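Long-range contacts in putative lipoprotein (Parabacteroides distasonis ATCC 8503, PDB 3JX8), which is a putative lipoprotein of uncertain function, probably an adhesin-like or lipid-binding protein with a putative auto-transporter adhesin head domain: residues A[7-18]-A[44-54]; A[202-210]-A[221-229]. All blocks are in the same frame, centred on the assembly; numbering follows the deposited sequence.

Interaction 1: A[7-18]-A[44-54]; sequences IDGNGNPETREI and YLSVTIDENLF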
ATOM      1  N   ILE A   7      11.203 -28.586   4.066  1.00 32.33           N
ATOM      2  CA  ILE A   7      11.021 -29.824   4.831  1.00 30.03           C
ATOM      3  C   ILE A   7       9.632 -30.366   4.525  1.00 28.73           C
ATOM      4  O   ILE A   7       8.632 -29.701   4.759  1.00 26.35           O
ATOM      5  CB  ILE A   7      11.164 -29.631   6.362  1.00 30.03           C
ATOM      6  CG1 ILE A   7      12.330 -28.685   6.736  1.00 29.82           C
ATOM      7  CG2 ILE A   7      11.272 -30.995   7.045  1.00 27.03           C
ATOM      8  CD1 ILE A   7      13.737 -29.263   6.578  1.00 29.61           C
ATOM      9  N   ASP A   8       9.572 -31.568   3.967  1.00 28.21           N
ATOM     10  CA  ASP A   8       8.281 -32.170   3.653  1.00 28.30           C
ATOM     11  C   ASP A   8       7.763 -32.951   4.836  1.00 27.63           C
ATOM     12  O   ASP A   8       8.530 -33.601   5.525  1.00 26.42           O
ATOM     13  CB  ASP A   8       8.396 -33.073   2.441  1.00 29.00           C
ATOM     14  CG  ASP A   8       8.752 -32.306   1.172  1.00 31.39           C
ATOM     15  OD1 ASP A   8       8.229 -31.203   0.964  1.00 33.48           O
ATOM     16  OD2 ASP A   8       9.576 -32.808   0.391  1.00 36.82           O
ATOM     17  N   GLY A   9       6.456 -32.874   5.058  1.00 27.42           N
ATOM     18  CA  GLY A   9       5.799 -33.670   6.085  1.00 27.31           C
ATOM     19  C   GLY A   9       5.907 -35.136   5.754  1.00 27.06           C
ATOM     20  O   GLY A   9       5.712 -35.524   4.617  1.00 26.56           O
ATOM     21  N   ASN A  10       6.228 -35.957   6.756  1.00 27.33           N
ATOM     22  CA  ASN A  10       6.401 -37.388   6.540  1.00 26.39           C
ATOM     23  C   ASN A  10       5.079 -38.144   6.441  1.00 26.55           C
ATOM     24  O   ASN A  10       5.093 -39.337   6.288  1.00 26.90           O
ATOM     25  CB  ASN A  10       7.319 -38.019   7.600  1.00 26.44           C
ATOM     26  CG  ASN A  10       6.671 -38.143   8.994  1.00 25.14           C
ATOM     27  OD1 ASN A  10       5.555 -37.693   9.248  1.00 22.58           O
ATOM     28  ND2 ASN A  10       7.414 -38.737   9.910  1.00 23.75           N
ATOM     29  N   GLY A  11       3.950 -37.457   6.558  1.00 26.22           N
ATOM     30  CA  GLY A  11       2.657 -38.093   6.342  1.00 26.04           C
ATOM     31  C   GLY A  11       2.123 -38.803   7.570  1.00 25.72           C
ATOM     32  O   GLY A  11       1.144 -39.503   7.486  1.00 25.95           O
ATOM     33  N   ASN A  12       2.764 -38.633   8.714  1.00 24.69           N
ATOM     34  CA  ASN A  12       2.247 -39.193   9.947  1.00 23.96           C
ATOM     35  C   ASN A  12       1.778 -38.091  10.877  1.00 23.34           C
ATOM     36  O   ASN A  12       2.541 -37.614  11.682  1.00 23.34           O
ATOM     37  CB  ASN A  12       3.345 -39.999  10.600  1.00 23.85           C
ATOM     38  CG  ASN A  12       3.834 -41.113   9.721  1.00 23.29           C
ATOM     39  OD1 ASN A  12       3.151 -41.557   8.795  1.00 23.11           O
ATOM     40  ND2 ASN A  12       5.025 -41.593  10.021  1.00 22.26           N
ATOM     41  N   PRO A  13       0.505 -37.708  10.800  1.00 23.40           N
ATOM     42  CA  PRO A  13       0.060 -36.591  11.623  1.00 23.42           C
ATOM     43  C   PRO A  13       0.048 -36.876  13.112  1.00 23.49           C
ATOM     44  O   PRO A  13      -0.437 -37.922  13.533  1.00 23.38           O
ATOM     45  CB  PRO A  13      -1.380 -36.351  11.152  1.00 23.52           C
ATOM     46  CG  PRO A  13      -1.589 -37.262   9.982  1.00 23.78           C
ATOM     47  CD  PRO A  13      -0.624 -38.356  10.114  1.00 23.34           C
ATOM     48  N   GLU A  14       0.533 -35.911  13.886  1.00 23.32           N
ATOM     49  CA  GLU A  14       0.552 -35.981  15.339  1.00 22.76           C
ATOM     50  C   GLU A  14      -0.114 -34.741  15.929  1.00 22.31           C
ATOM     51  O   GLU A  14       0.126 -33.635  15.477  1.00 21.63           O
ATOM     52  CB  GLU A  14       1.996 -36.102  15.887  1.00 22.73           C
ATOM     53  CG  GLU A  14       2.096 -35.977  17.402  1.00 22.37           C
ATOM     54  CD  GLU A  14       3.490 -36.191  17.994  1.00 24.56           C
ATOM     55  OE1 GLU A  14       4.488 -36.447  17.251  1.00 24.35           O
ATOM     56  OE2 GLU A  14       3.562 -36.097  19.252  1.00 22.30           O
ATOM     57  N   THR A  15      -0.926 -34.952  16.962  1.00 21.58           N
ATOM     58  CA  THR A  15      -1.546 -33.883  17.699  1.00 21.53           C
ATOM     59  C   THR A  15      -0.847 -33.726  19.036  1.00 22.54           C
ATOM     60  O   THR A  15      -0.610 -34.704  19.762  1.00 22.87           O
ATOM     61  CB  THR A  15      -3.012 -34.177  17.928  1.00 21.08           C
ATOM     62  OG1 THR A  15      -3.657 -34.211  16.653  1.00 21.11           O
ATOM     63  CG2 THR A  15      -3.654 -33.144  18.814  1.00 17.19           C
ATOM     64  N   ARG A  16      -0.517 -32.485  19.350  1.00 23.50           N
ATOM     65  CA  ARG A  16       0.058 -32.124  20.630  1.00 24.48           C
ATOM     66  C   ARG A  16      -0.723 -30.996  21.249  1.00 25.48           C
ATOM     67  O   ARG A  16      -0.945 -29.933  20.621  1.00 24.14           O
ATOM     68  CB  ARG A  16       1.507 -31.668  20.474  1.00 24.65           C
ATOM     69  CG  ARG A  16       2.436 -32.759  20.105  1.00 25.29           C
ATOM     70  CD  ARG A  16       3.864 -32.291  20.047  1.00 25.24           C
ATOM     71  NE  ARG A  16       4.610 -33.338  19.394  1.00 28.18           N
ATOM     72  CZ  ARG A  16       5.900 -33.325  19.082  1.00 29.52           C
ATOM     73  NH1 ARG A  16       6.693 -32.314  19.379  1.00 26.51           N
ATOM     74  NH2 ARG A  16       6.401 -34.397  18.474  1.00 32.85           N
ATOM     75  N   GLU A  17      -1.135 -31.230  22.490  1.00 26.54           N
ATOM     76  CA  GLU A  17      -1.667 -30.163  23.310  1.00 28.19           C
ATOM     77  C   GLU A  17      -0.502 -29.489  23.978  1.00 28.51           C
ATOM     78  O   GLU A  17       0.288 -30.142  24.634  1.00 30.01           O
ATOM     79  CB  GLU A  17      -2.671 -30.696  24.315  1.00 28.20           C
ATOM     80  CG  GLU A  17      -3.948 -31.178  23.626  1.00 31.42           C
ATOM     81  CD  GLU A  17      -5.026 -31.646  24.613  1.00 37.00           C
ATOM     82  OE1 GLU A  17      -4.705 -31.801  25.818  1.00 40.72           O
ATOM     83  OE2 GLU A  17      -6.193 -31.844  24.183  1.00 39.44           O
ATOM     84  N   ILE A  18      -0.385 -28.180  23.815  1.00 29.35           N
ATOM     85  CA  ILE A  18       0.761 -27.435  24.321  1.00 29.38           C
ATOM     86  C   ILE A  18       0.326 -26.532  25.465  1.00 29.99           C
ATOM     87  O   ILE A  18      -0.625 -25.752  25.343  1.00 30.28           O
ATOM     88  CB  ILE A  18       1.418 -26.631  23.196  1.00 29.35           C
ATOM     89  CG1 ILE A  18       1.838 -27.590  22.074  1.00 29.16           C
ATOM     90  CG2 ILE A  18       2.630 -25.881  23.721  1.00 29.10           C
ATOM     91  CD1 ILE A  18       1.999 -26.951  20.731  1.00 29.01           C
ATOM     92  N   TYR A  44      -5.905 -22.517  25.973  1.00 27.57           N
ATOM     93  CA  TYR A  44      -5.709 -23.837  25.401  1.00 27.23           C
ATOM     94  C   TYR A  44      -5.030 -23.740  24.062  1.00 26.78           C
ATOM     95  O   TYR A  44      -5.335 -22.840  23.294  1.00 26.93           O
ATOM     96  CB  TYR A  44      -7.070 -24.505  25.219  1.00 27.28           C
ATOM     97  CG  TYR A  44      -7.015 -25.870  24.554  1.00 27.37           C
ATOM     98  CD1 TYR A  44      -6.683 -27.005  25.281  1.00 28.23           C
ATOM     99  CD2 TYR A  44      -7.322 -26.018  23.212  1.00 26.40           C
ATOM    100  CE1 TYR A  44      -6.645 -28.243  24.683  1.00 28.99           C
ATOM    101  CE2 TYR A  44      -7.284 -27.241  22.606  1.00 28.09           C
ATOM    102  CZ  TYR A  44      -6.953 -28.357  23.346  1.00 29.69           C
ATOM    103  OH  TYR A  44      -6.916 -29.588  22.738  1.00 30.70           O
ATOM    104  N   LEU A  45      -4.108 -24.655  23.796  1.00 25.96           N
ATOM    105  CA  LEU A  45      -3.507 -24.761  22.485  1.00 25.61           C
ATOM    106  C   LEU A  45      -3.320 -26.207  22.101  1.00 25.68           C
ATOM    107  O   LEU A  45      -2.725 -26.995  22.840  1.00 25.12           O
ATOM    108  CB  LEU A  45      -2.148 -24.079  22.432  1.00 25.29           C
ATOM    109  CG  LEU A  45      -1.365 -24.206  21.119  1.00 25.50           C
ATOM    110  CD1 LEU A  45      -2.132 -23.636  19.882  1.00 21.90           C
ATOM    111  CD2 LEU A  45       0.027 -23.593  21.285  1.00 23.48           C
ATOM    112  N   SER A  46      -3.762 -26.520  20.896  1.00 25.59           N
ATOM    113  CA  SER A  46      -3.517 -27.805  20.287  1.00 25.63           C
ATOM    114  C   SER A  46      -3.051 -27.610  18.840  1.00 24.62           C
ATOM    115  O   SER A  46      -3.627 -26.811  18.116  1.00 24.85           O
ATOM    116  CB  SER A  46      -4.815 -28.617  20.318  1.00 25.60           C
ATOM    117  OG  SER A  46      -4.734 -29.734  19.456  1.00 27.58           O
ATOM    118  N   VAL A  47      -2.041 -28.371  18.428  1.00 23.84           N
ATOM    119  CA  VAL A  47      -1.478 -28.309  17.075  1.00 23.24           C
ATOM    120  C   VAL A  47      -1.363 -29.733  16.525  1.00 23.74           C
ATOM    121  O   VAL A  47      -0.841 -30.634  17.204  1.00 23.57           O
ATOM    122  CB  VAL A  47      -0.068 -27.677  17.063  1.00 22.95           C
ATOM    123  CG1 VAL A  47       0.527 -27.701  15.636  1.00 21.27           C
ATOM    124  CG2 VAL A  47      -0.087 -26.265  17.644  1.00 21.14           C
ATOM    125  N   THR A  48      -1.846 -29.921  15.299  1.00 23.56           N
ATOM    126  CA  THR A  48      -1.734 -31.167  14.580  1.00 23.40           C
ATOM    127  C   THR A  48      -0.920 -30.916  13.308  1.00 24.19           C
ATOM    128  O   THR A  48      -1.291 -30.093  12.461  1.00 24.61           O
ATOM    129  CB  THR A  48      -3.108 -31.701  14.210  1.00 23.50           C
ATOM    130  OG1 THR A  48      -3.890 -31.872  15.401  1.00 23.14           O
ATOM    131  CG2 THR A  48      -3.003 -33.045  13.439  1.00 21.51           C
ATOM    132  N   ILE A  49       0.190 -31.630  13.164  1.00 24.17           N
ATOM    133  CA  ILE A  49       1.030 -31.505  11.969  1.00 23.81           C
ATOM    134  C   ILE A  49       1.802 -32.819  11.807  1.00 24.84           C
ATOM    135  O   ILE A  49       1.917 -33.607  12.779  1.00 25.47           O
ATOM    136  CB  ILE A  49       1.979 -30.248  12.092  1.00 23.74           C
ATOM    137  CG1 ILE A  49       2.502 -29.807  10.713  1.00 23.12           C
ATOM    138  CG2 ILE A  49       3.139 -30.480  13.095  1.00 20.75           C
ATOM    139  CD1 ILE A  49       3.103 -28.398  10.706  1.00 17.59           C
ATOM    140  N   ASP A  50       2.323 -33.077  10.611  1.00 24.67           N
ATOM    141  CA  ASP A  50       3.202 -34.212  10.416  1.00 24.51           C
ATOM    142  C   ASP A  50       4.242 -34.226  11.548  1.00 24.82           C
ATOM    143  O   ASP A  50       4.850 -33.199  11.864  1.00 24.93           O
ATOM    144  CB  ASP A  50       3.901 -34.169   9.052  1.00 24.17           C
ATOM    145  CG  ASP A  50       2.912 -34.057   7.885  1.00 23.52           C
ATOM    146  OD1 ASP A  50       2.274 -32.999   7.777  1.00 23.36           O
ATOM    147  OD2 ASP A  50       2.780 -35.004   7.070  1.00 22.96           O
ATOM    148  N   GLU A  51       4.436 -35.400  12.151  1.00 24.79           N
ATOM    149  CA  GLU A  51       5.227 -35.528  13.368  1.00 24.68           C
ATOM    150  C   GLU A  51       6.630 -34.939  13.201  1.00 25.13           C
ATOM    151  O   GLU A  51       7.194 -34.362  14.138  1.00 25.30           O
ATOM    152  CB  GLU A  51       5.316 -36.984  13.825  1.00 24.54           C
ATOM    153  CG  GLU A  51       6.063 -37.887  12.861  1.00 24.76           C
ATOM    154  CD  GLU A  51       5.930 -39.381  13.168  1.00 25.09           C
ATOM    155  OE1 GLU A  51       5.591 -39.782  14.319  1.00 25.34           O
ATOM    156  OE2 GLU A  51       6.229 -40.145  12.231  1.00 22.70           O
ATOM    157  N   ASN A  52       7.193 -35.072  12.010  1.00 24.72           N
ATOM    158  CA  ASN A  52       8.544 -34.583  11.777  1.00 24.72           C
ATOM    159  C   ASN A  52       8.662 -33.044  11.756  1.00 24.87           C
ATOM    160  O   ASN A  52       9.720 -32.512  12.022  1.00 25.91           O
ATOM    161  CB  ASN A  52       9.123 -35.215  10.513  1.00 24.20           C
ATOM    162  CG  ASN A  52       8.366 -34.818   9.264  1.00 25.08           C
ATOM    163  OD1 ASN A  52       7.144 -34.858   9.225  1.00 23.20           O
ATOM    164  ND2 ASN A  52       9.104 -34.448   8.222  1.00 26.11           N
ATOM    165  N   LEU A  53       7.575 -32.333  11.503  1.00 24.81           N
ATOM    166  CA  LEU A  53       7.641 -30.892  11.351  1.00 24.12           C
ATOM    167  C   LEU A  53       7.666 -30.104  12.694  1.00 24.91           C
ATOM    168  O   LEU A  53       8.106 -28.941  12.714  1.00 24.07           O
ATOM    169  CB  LEU A  53       6.498 -30.429  10.449  1.00 23.70           C
ATOM    170  CG  LEU A  53       6.562 -30.984   9.019  1.00 23.16           C
ATOM    171  CD1 LEU A  53       5.416 -30.405   8.134  1.00 20.01           C
ATOM    172  CD2 LEU A  53       7.960 -30.770   8.387  1.00 21.36           C
ATOM    173  N   PHE A  54       7.262 -30.725  13.813  1.00 24.73           N
ATOM    174  CA  PHE A  54       7.310 -30.035  15.119  1.00 25.34           C
ATOM    175  C   PHE A  54       8.709 -29.526  15.469  1.00 24.92           C
ATOM    176  O   PHE A  54       8.845 -28.495  16.067  1.00 24.58           O
ATOM    177  CB  PHE A  54       6.846 -30.942  16.281  1.00 25.30           C
ATOM    178  CG  PHE A  54       5.350 -31.087  16.385  1.00 26.00           C
ATOM    179  CD1 PHE A  54       4.573 -30.041  16.831  1.00 25.56           C
ATOM    180  CD2 PHE A  54       4.723 -32.273  16.053  1.00 26.09           C
ATOM    181  CE1 PHE A  54       3.193 -30.161  16.936  1.00 25.19           C
ATOM    182  CE2 PHE A  54       3.337 -32.392  16.169  1.00 26.50           C
ATOM    183  CZ  PHE A  54       2.583 -31.330  16.603  1.00 24.64           C
TER
HETATM  184  O   HOH W   1      -3.141 -26.230  26.034  1.00 24.11           O
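Glu51 reaches across to two asparagines of the 9-12 turn and takes an amide N-H from each on a single oxygen. Asn12 ND2 meets Glu51 OE2 at 2.9 Å, in its own amide plane but from above the carboxylate, whereas Asn10 ND2 uses the anti lone pair of the same oxygen. Glu51 is brought there by its CG, which sits between the backbone N and the carbonyl carbon (chi1 65°). Asn52 clamps the turn a second way: its ND2 gives a bond to Asp8 O (2.9 Å), and its OD1 receives Asn10 N from above the carbonyl plane, the two amides lying stacked. Gly11 N adds a bond to Asp50 OD2 (2.8 Å), an oxygen also held by Thr87, while Asn10 OD1 closes an Asx turn on Asn12 N. From Pro13 onward the chain pairs antiparallel with 44-50, whose other side adjoins strand 89-95; the two form an antiparallel pair at the N-terminal end of the beta-solenoid. On the face bearing Thr15 and Thr48 the two hydroxyls share a 2.7 Å hydrogen bond, and farther along Tyr44 OH donates to Glu17 OE2. The other face carries Arg16, its guanidinium flat on the Phe54 ring with the planes 9° apart and centres 3.9 Å apart. Glu14 fixes that guanidinium side-on through NE and NH2, and Ile49 CG2 covers the opposite face of the ring. Beyond lie apolar contacts: Ile18 CD1 against Val47 CG2 (3.8 Å), and Ile7 CG2 against Leu53 CD2 (3.6 Å).

Interaction 2: A[202-210]-A[221-229]; sequences CNIASSGEI and NIVGSGEIH. With SO4 (sulfate ion), chain N.
Ile204 and Val223 are joined by the straightest of the ladder bonds, Val223 N to Ile204 O at 2.8 Å and 174°, and Ser206 N returns the link to Val223 O. Across the bend the ladder resumes, with Ile210 N bonded to Glu227 O and His229 N to Ile210 O (2.9 Å). At the corner between, Gly226 N reaches Ser206 O, and the CA of Gly226 lies only 3.0 Å from Gly208 O, close packing that leaves little room for a side chain there. Each segment thus runs up one wall, turns through a serine- and glycine-rich corner and enters the next wall, and the two match residue for residue, Asn203 beside Asn221, Ile204 beside Ile222, Glu209 beside Glu227. Such stacking of successive coils in parallel register is the mark of a parallel beta-helix, or beta-solenoid, consistent with the pectate-lyase-like clan of this domain, whose members are right-handed. Inside, Ile204 has CG1 beside the backbone N (chi1 -57°) and its chain extended to CD1, which carries that methyl across to Ile228 CG1 (3.8 Å) on the next coil, and Cys202 CB meets Ile228 CD1. Outside, the amides of Asn203 and Asn221 lie side by side, their planes nearly parallel (10° apart), joined by a weak bond; Glu201 and Asp219 hold their ND2 atoms more firmly. The carboxylate of Glu209 stands almost perpendicular to the His229 ring, and Glu209 OE1, at the edge of that ring, takes a weak bond from His229 NE2 (3.1 Å), while Asn247 holds ND1. At the corner, Ser207 OG donates to sulfate O2 (3.1 Å); the ion, probably from the crystallisation liquor, is also bound by Ser148 of the second subunit. Ala205 and Val223 pack against that subunit's Ala146 and Ala125.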
ATOM      1  N   CYS A 202     -13.993   6.888   2.500  1.00 23.95           N
ATOM      2  CA  CYS A 202     -13.453   5.961   1.512  1.00 23.94           C
ATOM      3  C   CYS A 202     -12.294   6.606   0.792  1.00 23.84           C
ATOM      4  O   CYS A 202     -12.412   7.703   0.233  1.00 25.00           O
ATOM      5  CB  CYS A 202     -14.516   5.609   0.507  1.00 24.20           C
ATOM      6  SG  CYS A 202     -15.848   4.651   1.188  1.00 23.88           S
ATOM      7  N   ASN A 203     -11.158   5.941   0.828  1.00 23.76           N
ATOM      8  CA  ASN A 203      -9.955   6.426   0.169  1.00 23.60           C
ATOM      9  C   ASN A 203      -9.380   5.369  -0.705  1.00 23.57           C
ATOM     10  O   ASN A 203      -9.145   4.247  -0.227  1.00 24.75           O
ATOM     11  CB  ASN A 203      -8.909   6.797   1.188  1.00 23.59           C
ATOM     12  CG  ASN A 203      -9.318   7.987   2.031  1.00 25.81           C
ATOM     13  OD1 ASN A 203      -9.346   9.113   1.548  1.00 28.38           O
ATOM     14  ND2 ASN A 203      -9.646   7.740   3.284  1.00 25.56           N
ATOM     15  N   ILE A 204      -9.097   5.745  -1.958  1.00 23.68           N
ATOM     16  CA  ILE A 204      -8.415   4.887  -2.938  1.00 22.98           C
ATOM     17  C   ILE A 204      -7.190   5.561  -3.544  1.00 22.95           C
ATOM     18  O   ILE A 204      -7.242   6.703  -4.016  1.00 22.08           O
ATOM     19  CB  ILE A 204      -9.341   4.494  -4.107  1.00 23.35           C
ATOM     20  CG1 ILE A 204     -10.604   3.776  -3.583  1.00 23.12           C
ATOM     21  CG2 ILE A 204      -8.593   3.573  -5.107  1.00 22.25           C
ATOM     22  CD1 ILE A 204     -11.503   3.226  -4.679  1.00 22.76           C
ATOM     23  N   ALA A 205      -6.082   4.824  -3.532  1.00 22.81           N
ATOM     24  CA  ALA A 205      -4.880   5.185  -4.236  1.00 22.71           C
ATOM     25  C   ALA A 205      -4.650   4.122  -5.312  1.00 22.93           C
ATOM     26  O   ALA A 205      -4.530   2.949  -5.040  1.00 23.87           O
ATOM     27  CB  ALA A 205      -3.686   5.305  -3.276  1.00 21.11           C
ATOM     28  N   SER A 206      -4.610   4.580  -6.553  1.00 24.23           N
ATOM     29  CA  SER A 206      -4.396   3.785  -7.732  1.00 24.44           C
ATOM     30  C   SER A 206      -5.709   3.175  -8.256  1.00 23.95           C
ATOM     31  O   SER A 206      -6.693   3.906  -8.339  1.00 23.61           O
ATOM     32  CB  SER A 206      -3.158   2.867  -7.583  1.00 25.15           C
ATOM     33  OG  SER A 206      -3.421   1.511  -7.754  1.00 28.34           O
ATOM     34  N   SER A 207      -5.739   1.903  -8.637  1.00 23.29           N
ATOM     35  CA  SER A 207      -6.827   1.357  -9.472  1.00 23.51           C
ATOM     36  C   SER A 207      -7.860   0.508  -8.736  1.00 23.02           C
ATOM     37  O   SER A 207      -8.728  -0.091  -9.369  1.00 23.12           O
ATOM     38  CB  SER A 207      -6.227   0.505 -10.579  1.00 22.73           C
ATOM     39  OG  SER A 207      -5.452  -0.545 -10.004  1.00 25.74           O
ATOM     40  N   GLY A 208      -7.797   0.473  -7.419  1.00 22.81           N
ATOM     41  CA  GLY A 208      -8.722  -0.337  -6.649  1.00 22.91           C
ATOM     42  C   GLY A 208     -10.159   0.154  -6.587  1.00 23.48           C
ATOM     43  O   GLY A 208     -10.509   1.187  -7.178  1.00 22.23           O
ATOM     44  N   GLU A 209     -10.953  -0.543  -5.770  1.00 23.79           N
ATOM     45  CA  GLU A 209     -12.390  -0.375  -5.719  1.00 25.11           C
ATOM     46  C   GLU A 209     -12.970  -0.539  -4.327  1.00 23.60           C
ATOM     47  O   GLU A 209     -12.552  -1.421  -3.568  1.00 23.68           O
ATOM     48  CB  GLU A 209     -12.991  -1.463  -6.591  1.00 26.16           C
ATOM     49  CG  GLU A 209     -14.270  -1.141  -7.213  1.00 32.59           C
ATOM     50  CD  GLU A 209     -14.503  -1.952  -8.492  1.00 38.27           C
ATOM     51  OE1 GLU A 209     -15.468  -2.710  -8.507  1.00 41.58           O
ATOM     52  OE2 GLU A 209     -13.710  -1.832  -9.465  1.00 43.15           O
ATOM     53  N   ILE A 210     -13.953   0.292  -4.012  1.00 22.14           N
ATOM     54  CA  ILE A 210     -14.711   0.199  -2.767  1.00 21.15           C
ATOM     55  C   ILE A 210     -16.197   0.278  -3.078  1.00 21.20           C
ATOM     56  O   ILE A 210     -16.648   1.151  -3.839  1.00 21.12           O
ATOM     57  CB  ILE A 210     -14.358   1.325  -1.790  1.00 21.13           C
ATOM     58  CG1 ILE A 210     -12.846   1.336  -1.491  1.00 19.75           C
ATOM     59  CG2 ILE A 210     -15.268   1.244  -0.482  1.00 17.78           C
ATOM     60  CD1 ILE A 210     -12.390   2.523  -0.558  1.00 18.94           C
ATOM     61  N   ASN A 221     -12.942   9.683  -1.689  1.00 22.82           N
ATOM     62  CA  ASN A 221     -11.672  10.213  -2.190  1.00 22.35           C
ATOM     63  C   ASN A 221     -10.963   9.202  -3.051  1.00 21.99           C
ATOM     64  O   ASN A 221     -10.776   8.035  -2.637  1.00 22.12           O
ATOM     65  CB  ASN A 221     -10.746  10.597  -1.025  1.00 22.83           C
ATOM     66  CG  ASN A 221     -11.413  11.578  -0.068  1.00 26.30           C
ATOM     67  OD1 ASN A 221     -11.652  12.725  -0.429  1.00 31.70           O
ATOM     68  ND2 ASN A 221     -11.806  11.109   1.102  1.00 26.56           N
ATOM     69  N   ILE A 222     -10.555   9.636  -4.237  1.00 21.01           N
ATOM     70  CA  ILE A 222      -9.826   8.798  -5.178  1.00 20.71           C
ATOM     71  C   ILE A 222      -8.673   9.593  -5.763  1.00 21.05           C
ATOM     72  O   ILE A 222      -8.839  10.747  -6.244  1.00 20.29           O
ATOM     73  CB  ILE A 222     -10.706   8.331  -6.361  1.00 21.21           C
ATOM     74  CG1 ILE A 222     -11.993   7.658  -5.853  1.00 20.34           C
ATOM     75  CG2 ILE A 222      -9.878   7.459  -7.336  1.00 19.52           C
ATOM     76  CD1 ILE A 222     -13.033   7.335  -6.941  1.00 16.08           C
ATOM     77  N   VAL A 223      -7.504   8.964  -5.702  1.00 20.75           N
ATOM     78  CA  VAL A 223      -6.324   9.421  -6.391  1.00 20.72           C
ATOM     79  C   VAL A 223      -5.891   8.274  -7.290  1.00 20.72           C
ATOM     80  O   VAL A 223      -5.240   7.322  -6.835  1.00 22.42           O
ATOM     81  CB  VAL A 223      -5.216   9.838  -5.387  1.00 20.98           C
ATOM     82  CG1 VAL A 223      -3.908  10.227  -6.140  1.00 19.16           C
ATOM     83  CG2 VAL A 223      -5.728  10.992  -4.495  1.00 19.52           C
ATOM     84  N   GLY A 224      -6.252   8.352  -8.559  1.00 20.64           N
ATOM     85  CA  GLY A 224      -5.962   7.288  -9.533  1.00 20.13           C
ATOM     86  C   GLY A 224      -7.155   6.934 -10.411  1.00 19.67           C
ATOM     87  O   GLY A 224      -8.010   7.743 -10.633  1.00 19.33           O
ATOM     88  N   SER A 225      -7.197   5.710 -10.916  1.00 20.37           N
ATOM     89  CA  SER A 225      -8.241   5.247 -11.851  1.00 20.87           C
ATOM     90  C   SER A 225      -9.318   4.428 -11.158  1.00 21.52           C
ATOM     91  O   SER A 225     -10.250   3.954 -11.796  1.00 21.69           O
ATOM     92  CB  SER A 225      -7.602   4.359 -12.914  1.00 21.02           C
ATOM     93  OG  SER A 225      -6.971   3.222 -12.295  1.00 22.85           O
ATOM     94  N   GLY A 226      -9.181   4.255  -9.843  1.00 21.38           N
ATOM     95  CA  GLY A 226     -10.139   3.505  -9.065  1.00 20.93           C
ATOM     96  C   GLY A 226     -11.548   4.037  -9.002  1.00 21.28           C
ATOM     97  O   GLY A 226     -11.868   5.103  -9.556  1.00 20.10           O
ATOM     98  N   GLU A 227     -12.399   3.274  -8.321  1.00 21.19           N
ATOM     99  CA  GLU A 227     -13.839   3.558  -8.297  1.00 22.97           C
ATOM    100  C   GLU A 227     -14.493   3.308  -6.969  1.00 22.27           C
ATOM    101  O   GLU A 227     -14.177   2.300  -6.295  1.00 22.04           O
ATOM    102  CB  GLU A 227     -14.565   2.684  -9.318  1.00 23.27           C
ATOM    103  CG  GLU A 227     -14.104   2.926 -10.747  1.00 26.48           C
ATOM    104  CD  GLU A 227     -14.850   2.055 -11.775  1.00 29.82           C
ATOM    105  OE1 GLU A 227     -15.709   1.272 -11.400  1.00 34.06           O
ATOM    106  OE2 GLU A 227     -14.558   2.123 -12.966  1.00 35.45           O
ATOM    107  N   ILE A 228     -15.390   4.227  -6.605  1.00 21.33           N
ATOM    108  CA  ILE A 228     -16.228   4.102  -5.422  1.00 21.00           C
ATOM    109  C   ILE A 228     -17.685   3.979  -5.910  1.00 21.40           C
ATOM    110  O   ILE A 228     -18.185   4.815  -6.682  1.00 21.21           O
ATOM    111  CB  ILE A 228     -16.066   5.273  -4.449  1.00 20.40           C
ATOM    112  CG1 ILE A 228     -14.603   5.316  -3.991  1.00 20.81           C
ATOM    113  CG2 ILE A 228     -17.104   5.144  -3.251  1.00 16.52           C
ATOM    114  CD1 ILE A 228     -14.189   6.545  -3.133  1.00 17.58           C
ATOM    115  N   HIS A 229     -18.331   2.904  -5.493  1.00 21.14           N
ATOM    116  CA  HIS A 229     -19.734   2.672  -5.773  1.00 21.72           C
ATOM    117  C   HIS A 229     -20.429   2.785  -4.438  1.00 21.64           C
ATOM    118  O   HIS A 229     -20.030   2.119  -3.465  1.00 22.06           O
ATOM    119  CB  HIS A 229     -19.965   1.261  -6.314  1.00 22.36           C
ATOM    120  CG  HIS A 229     -18.915   0.802  -7.263  1.00 23.19           C
ATOM    121  ND1 HIS A 229     -18.799   1.306  -8.538  1.00 23.61           N
ATOM    122  CD2 HIS A 229     -17.913  -0.097  -7.116  1.00 26.13           C
ATOM    123  CE1 HIS A 229     -17.777   0.729  -9.143  1.00 23.32           C
ATOM    124  NE2 HIS A 229     -17.221  -0.131  -8.303  1.00 25.99           N
TER
HETATM  125  S   SO4 N   3      -2.207   1.243 -11.789  1.00 54.77           S
HETATM  126  O1  SO4 N   3      -2.195   2.324 -10.768  1.00 57.77           O
HETATM  127  O2  SO4 N   3      -2.615  -0.005 -11.088  1.00 57.90           O
HETATM  128  O3  SO4 N   3      -3.209   1.616 -12.806  1.00 58.92           O
HETATM  129  O4  SO4 N   3      -0.893   1.114 -12.390  1.00 51.04           O
HETATM  130  O   HOH W   2     -10.438   0.650 -11.898  1.00 58.60           O

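How the interactions relate
The two contacts stand on opposite sides of the chain's centre, about 34 Å apart at their nearest atoms, and illustrate how a solenoid treats its end and its coils differently. Interaction 1 lies at the N-terminal end, where the strands pair antiparallel: side-chain amides and carboxylates hold an irregular turn, a cation-pi stack lies on one face of the strand pair, and about a third of the touching residues are exposed, with only six buried. Interaction 2 belongs to the repeating body towards the C-terminal end: its strands run parallel, most of its hydrogen bonds join backbone atoms, and half of its touching residues are buried. Only interaction 2 borders the second subunit.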